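Local coordinates for insecticyanin A form (Manduca sexta, PDB 1Z24), which binds the bile pigment biliverdin IX gamma, whose blue mixes with lipoprotein-bound carotenes to give hornworms their green camouflage, at residues F18-I30 / T44-S56. Residues are numbered along the deposited sequence; the frame is centred on the assembly and turned at random.
Sequences FDLSAFAGAWHEI and TIAEYKYDGKKAS. With BLV (biliverdin IX gamma chromophore), chain B.
G25 and Y48 open an antiparallel ladder in which each gives its N-H to the other's carbonyl, G25 N to Y48 O at 2.8 Å. The exchange recurs between W27 and A46, and E29 N closes the series on T44 O at 3.0 Å. At G25 the backbone angles would press a CB against the preceding carbonyl.

F23, W27 and Y48 form an aromatic cluster on the face bearing W27 and Y48. With CG anti to its carbonyl carbon (chi1 -70°), the W27 side chain runs across that of Y48 at about a right angle, the two rings meeting obliquely (planes at 50°) and W27 CD1 lying 3.7 Å from Y48 CD2, while W27 NE1 sits over the centre of the F23 ring and donates to F23 O (2.9 Å). F23 meets Y48 rim to rim, and Y48 OH is hydrogen-bonded to Y88 OH. Replacing W27 by an alanine is likely to open a gap against Y48 and over the F23 ring, and to leave F23 O without this donor.

G25 and W27 belong to the lipocalin G-x-W motif, where a short helix leads into the first barrel strand, whose tryptophan, as in other lipocalins, packs across the closed barrel end. Farther along this face, which looks into the barrel, lies the pigment, with T44 CG2 3.4 Å from BLV CMC and E29 OE1 near BLV CBB; E29 OE2 forms a salt bridge with K32 and a hydrogen bond with N168.

Apolar contacts finish the helical end, where L20 CD2 makes a CH-pi contact over one face of the Y50 ring, 4.2 Å from its centroid, and S21 CB reaches that ring's edge. On the face bearing H28 and I45, I45 CD1 lies alongside the imidazole, 3.8 Å from H28 CD2, while H28 ND1 is hydrogen-bonded to S136 O.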
ATOM      1  N   PHE A  18      14.019 -16.813  -8.371  1.00 29.69           N
ATOM      2  CA  PHE A  18      13.780 -16.672  -9.767  1.00 25.20           C
ATOM      3  C   PHE A  18      14.785 -17.422 -10.630  1.00 33.38           C
ATOM      4  O   PHE A  18      15.985 -17.323 -10.401  1.00 33.11           O
ATOM      5  CB  PHE A  18      13.920 -15.206 -10.078  1.00 23.51           C
ATOM      6  CG  PHE A  18      13.466 -14.897 -11.507  1.00 22.88           C
ATOM      7  CD1 PHE A  18      14.260 -14.249 -12.457  1.00 34.02           C
ATOM      8  CD2 PHE A  18      12.183 -15.246 -11.906  1.00 28.91           C
ATOM      9  CE1 PHE A  18      13.827 -13.937 -13.756  1.00 27.69           C
ATOM     10  CE2 PHE A  18      11.730 -14.968 -13.197  1.00 32.10           C
ATOM     11  CZ  PHE A  18      12.531 -14.289 -14.126  1.00 23.99           C
ATOM     12  N   ASP A  19      14.261 -18.141 -11.642  1.00 31.96           N
ATOM     13  CA  ASP A  19      15.035 -18.912 -12.603  1.00 27.35           C
ATOM     14  C   ASP A  19      14.890 -18.369 -14.039  1.00 37.13           C
ATOM     15  O   ASP A  19      13.937 -18.662 -14.792  1.00 30.58           O
ATOM     16  CB  ASP A  19      14.635 -20.422 -12.608  1.00 37.81           C
ATOM     17  CG  ASP A  19      15.577 -21.366 -13.394  1.00 70.22           C
ATOM     18  OD1 ASP A  19      15.756 -22.533 -13.080  1.00 72.09           O
ATOM     19  OD2 ASP A  19      16.178 -20.831 -14.455  1.00 41.13           O
ATOM     20  N   LEU A  20      15.862 -17.588 -14.432  1.00 27.39           N
ATOM     21  CA  LEU A  20      15.804 -17.031 -15.771  1.00 30.01           C
ATOM     22  C   LEU A  20      15.794 -18.025 -16.913  1.00 38.63           C
ATOM     23  O   LEU A  20      15.135 -17.818 -17.935  1.00 30.88           O
ATOM     24  CB  LEU A  20      16.858 -15.948 -15.984  1.00 32.07           C
ATOM     25  CG  LEU A  20      16.798 -15.211 -17.326  1.00 29.32           C
ATOM     26  CD1 LEU A  20      15.472 -14.506 -17.573  1.00 31.78           C
ATOM     27  CD2 LEU A  20      18.007 -14.282 -17.491  1.00 27.02           C
ATOM     28  N   SER A  21      16.528 -19.107 -16.781  1.00 28.50           N
ATOM     29  CA  SER A  21      16.506 -19.995 -17.896  1.00 28.05           C
ATOM     30  C   SER A  21      15.190 -20.677 -18.013  1.00 30.86           C
ATOM     31  O   SER A  21      14.755 -21.032 -19.101  1.00 36.23           O
ATOM     32  CB  SER A  21      17.626 -21.006 -17.917  1.00 40.81           C
ATOM     33  OG  SER A  21      17.213 -22.142 -17.208  1.00 68.60           O
ATOM     34  N   ALA A  22      14.556 -20.877 -16.875  1.00 29.84           N
ATOM     35  CA  ALA A  22      13.281 -21.537 -16.918  1.00 30.67           C
ATOM     36  C   ALA A  22      12.254 -20.537 -17.432  1.00 31.00           C
ATOM     37  O   ALA A  22      11.254 -20.860 -18.063  1.00 28.59           O
ATOM     38  CB  ALA A  22      12.960 -21.950 -15.486  1.00 35.91           C
ATOM     39  N   PHE A  23      12.511 -19.275 -17.172  1.00 29.99           N
ATOM     40  CA  PHE A  23      11.570 -18.278 -17.604  1.00 23.77           C
ATOM     41  C   PHE A  23      11.592 -17.955 -19.071  1.00 31.26           C
ATOM     42  O   PHE A  23      10.619 -17.475 -19.626  1.00 27.25           O
ATOM     43  CB  PHE A  23      11.859 -17.050 -16.754  1.00 29.47           C
ATOM     44  CG  PHE A  23      10.819 -15.963 -16.809  1.00 32.55           C
ATOM     45  CD1 PHE A  23       9.605 -16.136 -16.142  1.00 29.29           C
ATOM     46  CD2 PHE A  23      11.067 -14.763 -17.484  1.00 26.66           C
ATOM     47  CE1 PHE A  23       8.620 -15.139 -16.158  1.00 28.59           C
ATOM     48  CE2 PHE A  23      10.091 -13.760 -17.526  1.00 26.71           C
ATOM     49  CZ  PHE A  23       8.876 -13.944 -16.847  1.00 34.13           C
ATOM     50  N   ALA A  24      12.722 -18.197 -19.667  1.00 33.68           N
ATOM     51  CA  ALA A  24      12.888 -17.942 -21.066  1.00 35.35           C
ATOM     52  C   ALA A  24      11.784 -18.585 -21.920  1.00 26.58           C
ATOM     53  O   ALA A  24      11.202 -19.629 -21.613  1.00 32.57           O
ATOM     54  CB  ALA A  24      14.337 -18.291 -21.484  1.00 29.52           C
ATOM     55  N   GLY A  25      11.452 -17.931 -23.019  1.00 33.58           N
ATOM     56  CA  GLY A  25      10.415 -18.420 -23.906  1.00 20.62           C
ATOM     57  C   GLY A  25       9.550 -17.312 -24.486  1.00 26.67           C
ATOM     58  O   GLY A  25       9.832 -16.142 -24.372  1.00 32.40           O
ATOM     59  N   ALA A  26       8.472 -17.688 -25.131  1.00 24.65           N
ATOM     60  CA  ALA A  26       7.559 -16.738 -25.740  1.00 23.76           C
ATOM     61  C   ALA A  26       6.318 -16.542 -24.873  1.00 33.31           C
ATOM     62  O   ALA A  26       5.464 -17.423 -24.653  1.00 31.05           O
ATOM     63  CB  ALA A  26       7.194 -17.302 -27.095  1.00 23.91           C
ATOM     64  N   TRP A  27       6.203 -15.353 -24.357  1.00 31.88           N
ATOM     65  CA  TRP A  27       5.060 -15.105 -23.495  1.00 22.30           C
ATOM     66  C   TRP A  27       3.997 -14.294 -24.182  1.00 30.35           C
ATOM     67  O   TRP A  27       4.299 -13.227 -24.722  1.00 32.71           O
ATOM     68  CB  TRP A  27       5.557 -14.308 -22.248  1.00 18.76           C
ATOM     69  CG  TRP A  27       6.409 -15.097 -21.304  1.00 21.71           C
ATOM     70  CD1 TRP A  27       7.784 -15.076 -21.207  1.00 22.88           C
ATOM     71  CD2 TRP A  27       5.914 -16.053 -20.315  1.00 24.25           C
ATOM     72  NE1 TRP A  27       8.165 -15.961 -20.219  1.00 22.77           N
ATOM     73  CE2 TRP A  27       7.061 -16.555 -19.626  1.00 32.81           C
ATOM     74  CE3 TRP A  27       4.641 -16.523 -19.951  1.00 23.74           C
ATOM     75  CZ2 TRP A  27       6.974 -17.511 -18.596  1.00 21.62           C
ATOM     76  CZ3 TRP A  27       4.598 -17.515 -18.939  1.00 20.86           C
ATOM     77  CH2 TRP A  27       5.736 -18.003 -18.307  1.00 30.52           C
ATOM     78  N   HIS A  28       2.764 -14.808 -24.144  1.00 26.51           N
ATOM     79  CA  HIS A  28       1.629 -14.139 -24.727  1.00 27.48           C
ATOM     80  C   HIS A  28       0.976 -13.289 -23.665  1.00 32.83           C
ATOM     81  O   HIS A  28       0.816 -13.714 -22.505  1.00 29.77           O
ATOM     82  CB  HIS A  28       0.557 -15.105 -25.222  1.00 27.32           C
ATOM     83  CG  HIS A  28       1.168 -16.075 -26.178  1.00 33.02           C
ATOM     84  ND1 HIS A  28       1.931 -17.127 -25.740  1.00 38.55           N
ATOM     85  CD2 HIS A  28       1.097 -16.115 -27.560  1.00 37.21           C
ATOM     86  CE1 HIS A  28       2.318 -17.771 -26.830  1.00 36.59           C
ATOM     87  NE2 HIS A  28       1.830 -17.201 -27.948  1.00 30.19           N
ATOM     88  N   GLU A  29       0.612 -12.073 -24.051  1.00 24.90           N
ATOM     89  CA  GLU A  29      -0.025 -11.177 -23.096  1.00 26.66           C
ATOM     90  C   GLU A  29      -1.527 -11.436 -23.124  1.00 25.73           C
ATOM     91  O   GLU A  29      -2.201 -10.914 -23.958  1.00 26.35           O
ATOM     92  CB  GLU A  29       0.298  -9.743 -23.507  1.00 16.39           C
ATOM     93  CG  GLU A  29      -0.538  -8.760 -22.677  1.00 21.89           C
ATOM     94  CD  GLU A  29      -0.232  -7.390 -23.111  1.00 27.51           C
ATOM     95  OE1 GLU A  29       0.793  -6.797 -22.775  1.00 24.39           O
ATOM     96  OE2 GLU A  29      -1.141  -6.936 -23.929  1.00 23.73           O
ATOM     97  N   ILE A  30      -2.032 -12.279 -22.242  1.00 22.18           N
ATOM     98  CA  ILE A  30      -3.429 -12.626 -22.212  1.00 21.32           C
ATOM     99  C   ILE A  30      -4.201 -11.420 -21.842  1.00 29.03           C
ATOM    100  O   ILE A  30      -5.272 -11.138 -22.347  1.00 28.59           O
ATOM    101  CB  ILE A  30      -3.618 -13.717 -21.151  1.00 25.67           C
ATOM    102  CG1 ILE A  30      -2.905 -14.972 -21.570  1.00 31.77           C
ATOM    103  CG2 ILE A  30      -5.082 -14.037 -20.975  1.00 25.32           C
ATOM    104  CD1 ILE A  30      -3.327 -15.412 -22.946  1.00 32.28           C
ATOM    105  N   THR A  44      -0.053  -9.444 -28.856  1.00 27.97           N
ATOM    106  CA  THR A  44       1.165  -9.052 -28.157  1.00 25.82           C
ATOM    107  C   THR A  44       1.931 -10.203 -27.506  1.00 23.36           C
ATOM    108  O   THR A  44       1.408 -10.911 -26.659  1.00 27.23           O
ATOM    109  CB  THR A  44       0.790  -8.084 -27.062  1.00 25.46           C
ATOM    110  OG1 THR A  44       0.084  -7.129 -27.700  1.00 27.49           O
ATOM    111  CG2 THR A  44       2.041  -7.422 -26.450  1.00 23.84           C
ATOM    112  N   ILE A  45       3.195 -10.369 -27.901  1.00 19.80           N
ATOM    113  CA  ILE A  45       3.996 -11.424 -27.351  1.00 27.08           C
ATOM    114  C   ILE A  45       5.406 -10.940 -27.052  1.00 31.62           C
ATOM    115  O   ILE A  45       6.047 -10.225 -27.818  1.00 31.33           O
ATOM    116  CB  ILE A  45       4.089 -12.468 -28.435  1.00 29.03           C
ATOM    117  CG1 ILE A  45       2.702 -12.811 -28.962  1.00 36.36           C
ATOM    118  CG2 ILE A  45       4.921 -13.682 -27.977  1.00 25.31           C
ATOM    119  CD1 ILE A  45       2.762 -13.846 -30.074  1.00 22.73           C
ATOM    120  N   ALA A  46       5.909 -11.336 -25.919  1.00 24.68           N
ATOM    121  CA  ALA A  46       7.261 -10.975 -25.529  1.00 25.72           C
ATOM    122  C   ALA A  46       8.067 -12.253 -25.542  1.00 24.08           C
ATOM    123  O   ALA A  46       7.689 -13.221 -24.864  1.00 31.20           O
ATOM    124  CB  ALA A  46       7.293 -10.369 -24.118  1.00 17.45           C
ATOM    125  N   GLU A  47       9.167 -12.299 -26.301  1.00 25.96           N
ATOM    126  CA  GLU A  47       9.979 -13.504 -26.345  1.00 21.27           C
ATOM    127  C   GLU A  47      11.351 -13.244 -25.796  1.00 31.68           C
ATOM    128  O   GLU A  47      12.056 -12.368 -26.295  1.00 33.38           O
ATOM    129  CB  GLU A  47      10.188 -13.937 -27.763  1.00 23.72           C
ATOM    130  CG  GLU A  47      10.923 -15.297 -27.906  1.00 43.10           C
ATOM    131  CD  GLU A  47      11.269 -15.607 -29.375  1.00 57.09           C
ATOM    132  OE1 GLU A  47      12.384 -15.936 -29.751  1.00100.00           O
ATOM    133  OE2 GLU A  47      10.253 -15.449 -30.210  1.00 48.01           O
ATOM    134  N   TYR A  48      11.709 -14.025 -24.760  1.00 23.62           N
ATOM    135  CA  TYR A  48      12.965 -13.915 -24.077  1.00 20.38           C
ATOM    136  C   TYR A  48      13.753 -15.144 -24.400  1.00 32.42           C
ATOM    137  O   TYR A  48      13.217 -16.226 -24.280  1.00 38.02           O
ATOM    138  CB  TYR A  48      12.745 -13.896 -22.524  1.00 26.96           C
ATOM    139  CG  TYR A  48      11.775 -12.776 -22.051  1.00 25.23           C
ATOM    140  CD1 TYR A  48      11.809 -11.513 -22.649  1.00 24.47           C
ATOM    141  CD2 TYR A  48      10.790 -12.991 -21.082  1.00 35.16           C
ATOM    142  CE1 TYR A  48      10.949 -10.487 -22.262  1.00 29.47           C
ATOM    143  CE2 TYR A  48       9.927 -11.973 -20.662  1.00 28.91           C
ATOM    144  CZ  TYR A  48      10.015 -10.706 -21.252  1.00 30.93           C
ATOM    145  OH  TYR A  48       9.216  -9.645 -20.868  1.00 28.81           O
ATOM    146  N   LYS A  49      14.993 -14.935 -24.825  1.00 28.99           N
ATOM    147  CA  LYS A  49      15.962 -15.968 -25.191  1.00 32.01           C
ATOM    148  C   LYS A  49      17.142 -15.904 -24.217  1.00 31.19           C
ATOM    149  O   LYS A  49      17.615 -14.824 -23.872  1.00 49.64           O
ATOM    150  CB  LYS A  49      16.457 -15.592 -26.523  1.00 35.00           C
ATOM    151  CG  LYS A  49      16.309 -16.600 -27.594  1.00 52.55           C
ATOM    152  CD  LYS A  49      17.564 -16.590 -28.475  1.00100.00           C
ATOM    153  CE  LYS A  49      17.504 -17.541 -29.705  1.00100.00           C
ATOM    154  NZ  LYS A  49      16.990 -16.999 -31.010  1.00100.00           N
ATOM    155  N   TYR A  50      17.631 -17.043 -23.731  1.00 49.38           N
ATOM    156  CA  TYR A  50      18.750 -17.063 -22.787  1.00 37.15           C
ATOM    157  C   TYR A  50      19.903 -17.961 -23.276  1.00 44.84           C
ATOM    158  O   TYR A  50      19.689 -19.039 -23.827  1.00 76.57           O
ATOM    159  CB  TYR A  50      18.255 -17.569 -21.387  1.00 36.21           C
ATOM    160  CG  TYR A  50      19.255 -17.464 -20.229  1.00 42.08           C
ATOM    161  CD1 TYR A  50      20.205 -16.437 -20.196  1.00100.00           C
ATOM    162  CD2 TYR A  50      19.301 -18.414 -19.207  1.00100.00           C
ATOM    163  CE1 TYR A  50      21.152 -16.317 -19.177  1.00 56.82           C
ATOM    164  CE2 TYR A  50      20.237 -18.311 -18.173  1.00 60.52           C
ATOM    165  CZ  TYR A  50      21.159 -17.259 -18.154  1.00 77.99           C
ATOM    166  OH  TYR A  50      22.100 -17.081 -17.168  1.00 82.10           O
ATOM    167  N   ASP A  51      21.125 -17.501 -23.063  1.00 87.93           N
ATOM    168  CA  ASP A  51      22.301 -18.240 -23.454  1.00 68.06           C
ATOM    169  C   ASP A  51      22.886 -18.960 -22.255  1.00 61.15           C
ATOM    170  O   ASP A  51      23.326 -20.084 -22.377  1.00 79.69           O
ATOM    171  CB  ASP A  51      23.424 -17.258 -23.829  1.00 41.14           C
ATOM    172  CG  ASP A  51      23.426 -17.217 -25.297  1.00100.00           C
ATOM    173  OD1 ASP A  51      22.596 -17.867 -25.929  1.00100.00           O
ATOM    174  OD2 ASP A  51      24.366 -16.429 -25.800  1.00100.00           O
ATOM    175  N   GLY A  52      22.899 -18.270 -21.113  1.00 69.40           N
ATOM    176  CA  GLY A  52      23.444 -18.744 -19.844  1.00 56.31           C
ATOM    177  C   GLY A  52      24.374 -17.632 -19.398  1.00 69.39           C
ATOM    178  O   GLY A  52      24.790 -17.496 -18.246  1.00100.00           O
ATOM    179  N   LYS A  53      24.666 -16.815 -20.388  1.00 45.58           N
ATOM    180  CA  LYS A  53      25.531 -15.700 -20.190  1.00 91.71           C
ATOM    181  C   LYS A  53      24.821 -14.520 -20.744  1.00100.00           C
ATOM    182  O   LYS A  53      24.951 -13.388 -20.271  1.00100.00           O
ATOM    183  CB  LYS A  53      26.855 -15.881 -20.984  1.00100.00           C
ATOM    184  CG  LYS A  53      28.084 -15.081 -20.469  1.00100.00           C
ATOM    185  CD  LYS A  53      29.313 -15.046 -21.401  1.00100.00           C
ATOM    186  CE  LYS A  53      30.321 -13.922 -21.070  1.00100.00           C
ATOM    187  NZ  LYS A  53      31.704 -14.353 -20.756  1.00100.00           N
ATOM    188  N   LYS A  54      24.060 -14.789 -21.775  1.00 40.95           N
ATOM    189  CA  LYS A  54      23.387 -13.660 -22.336  1.00 74.56           C
ATOM    190  C   LYS A  54      21.937 -13.861 -22.630  1.00 51.66           C
ATOM    191  O   LYS A  54      21.525 -14.916 -23.122  1.00 44.91           O
ATOM    192  CB  LYS A  54      24.104 -13.070 -23.491  1.00 49.42           C
ATOM    193  CG  LYS A  54      23.454 -11.765 -23.927  1.00100.00           C
ATOM    194  CD  LYS A  54      24.128 -11.149 -25.170  1.00100.00           C
ATOM    195  CE  LYS A  54      23.211 -10.567 -26.286  1.00100.00           C
ATOM    196  NZ  LYS A  54      23.818 -10.565 -27.661  1.00100.00           N
ATOM    197  N   ALA A  55      21.183 -12.813 -22.329  1.00 42.86           N
ATOM    198  CA  ALA A  55      19.755 -12.816 -22.543  1.00 30.83           C
ATOM    199  C   ALA A  55      19.312 -11.669 -23.436  1.00 45.76           C
ATOM    200  O   ALA A  55      19.831 -10.577 -23.345  1.00 35.73           O
ATOM    201  CB  ALA A  55      19.055 -12.845 -21.209  1.00 37.78           C
ATOM    202  N   SER A  56      18.359 -11.928 -24.320  1.00 32.75           N
ATOM    203  CA  SER A  56      17.871 -10.896 -25.222  1.00 29.15           C
ATOM    204  C   SER A  56      16.358 -10.875 -25.282  1.00 40.29           C
ATOM    205  O   SER A  56      15.684 -11.809 -24.856  1.00 35.41           O
ATOM    206  CB  SER A  56      18.390 -11.093 -26.610  1.00 37.50           C
ATOM    207  OG  SER A  56      17.927 -12.283 -27.145  1.00 32.36           O
TER
HETATM  208  NA  BLV B 195       6.469  -1.972 -20.758  1.00 24.15           N
HETATM  209  C1A BLV B 195       6.597  -0.700 -20.311  1.00 24.98           C
HETATM  210  C2A BLV B 195       7.139  -0.608 -18.966  1.00 28.95           C
HETATM  211  C3A BLV B 195       7.365  -1.895 -18.578  1.00 17.72           C
HETATM  212  C4A BLV B 195       6.931  -2.739 -19.708  1.00 21.30           C
HETATM  213  CMA BLV B 195       7.881  -2.458 -17.200  1.00  8.95           C
HETATM  214  OA  BLV B 195       6.294   0.259 -20.987  1.00 24.83           O
HETATM  215  CAA BLV B 195       7.334   0.631 -18.188  1.00 21.36           C
HETATM  216  CBA BLV B 195       5.945   0.973 -17.737  1.00 20.54           C
HETATM  217  CGA BLV B 195       5.967   2.355 -17.085  1.00 26.58           C
HETATM  218  O1A BLV B 195       5.941   2.497 -15.894  1.00 21.39           O
HETATM  219  O2A BLV B 195       6.049   3.315 -17.784  1.00 28.06           O
HETATM  220  CHB BLV B 195       6.971  -4.131 -19.668  1.00 24.83           C
HETATM  221  NB  BLV B 195       6.180  -4.758 -21.895  1.00 22.06           N
HETATM  222  C1B BLV B 195       6.429  -5.034 -20.568  1.00 23.55           C
HETATM  223  C2B BLV B 195       6.087  -6.398 -20.252  1.00 18.21           C
HETATM  224  C3B BLV B 195       5.631  -6.927 -21.388  1.00 32.10           C
HETATM  225  C4B BLV B 195       5.677  -5.884 -22.418  1.00 32.87           C
HETATM  226  CMB BLV B 195       6.239  -7.077 -18.900  1.00 18.64           C
HETATM  227  CAB BLV B 195       5.137  -8.330 -21.574  1.00 30.14           C
HETATM  228  CBB BLV B 195       4.017  -8.419 -22.362  1.00 27.45           C
HETATM  229  CHC BLV B 195       5.318  -6.101 -23.755  1.00 19.54           C
HETATM  230  NC  BLV B 195       5.521  -3.982 -24.913  1.00 23.44           N
HETATM  231  C1C BLV B 195       5.430  -5.333 -24.878  1.00 32.16           C
HETATM  232  C2C BLV B 195       5.417  -5.902 -26.236  1.00 21.57           C
HETATM  233  C3C BLV B 195       5.538  -4.938 -27.151  1.00 33.68           C
HETATM  234  C4C BLV B 195       5.606  -3.684 -26.297  1.00 24.84           C
HETATM  235  CMC BLV B 195       5.396  -7.330 -26.520  1.00 22.62           C
HETATM  236  CAC BLV B 195       5.569  -4.915 -28.692  1.00 26.95           C
HETATM  237  CBC BLV B 195       6.178  -3.904 -29.356  1.00 20.73           C
HETATM  238  CHD BLV B 195       5.644  -2.341 -26.812  1.00 28.77           C
HETATM  239  ND  BLV B 195       7.064  -1.308 -25.074  1.00 25.23           N
HETATM  240  C1D BLV B 195       6.314  -1.256 -26.283  1.00 32.09           C
HETATM  241  C2D BLV B 195       6.406   0.113 -26.878  1.00 31.24           C
HETATM  242  C3D BLV B 195       7.195   0.873 -26.045  1.00 38.77           C
HETATM  243  C4D BLV B 195       7.583  -0.023 -24.969  1.00 32.57           C
HETATM  244  CMD BLV B 195       5.757   0.619 -28.130  1.00 24.53           C
HETATM  245  OD  BLV B 195       8.302   0.318 -24.062  1.00 27.26           O
HETATM  246  CAD BLV B 195       7.581   2.286 -26.230  1.00 21.94           C
HETATM  247  CBD BLV B 195       9.008   2.320 -26.742  1.00 20.54           C
HETATM  248  CGD BLV B 195       9.576   3.787 -26.758  1.00 35.73           C
HETATM  249  O1D BLV B 195       9.519   4.433 -27.755  1.00 31.02           O
HETATM  250  O2D BLV B 195      10.053   4.295 -25.760  1.00 29.54           O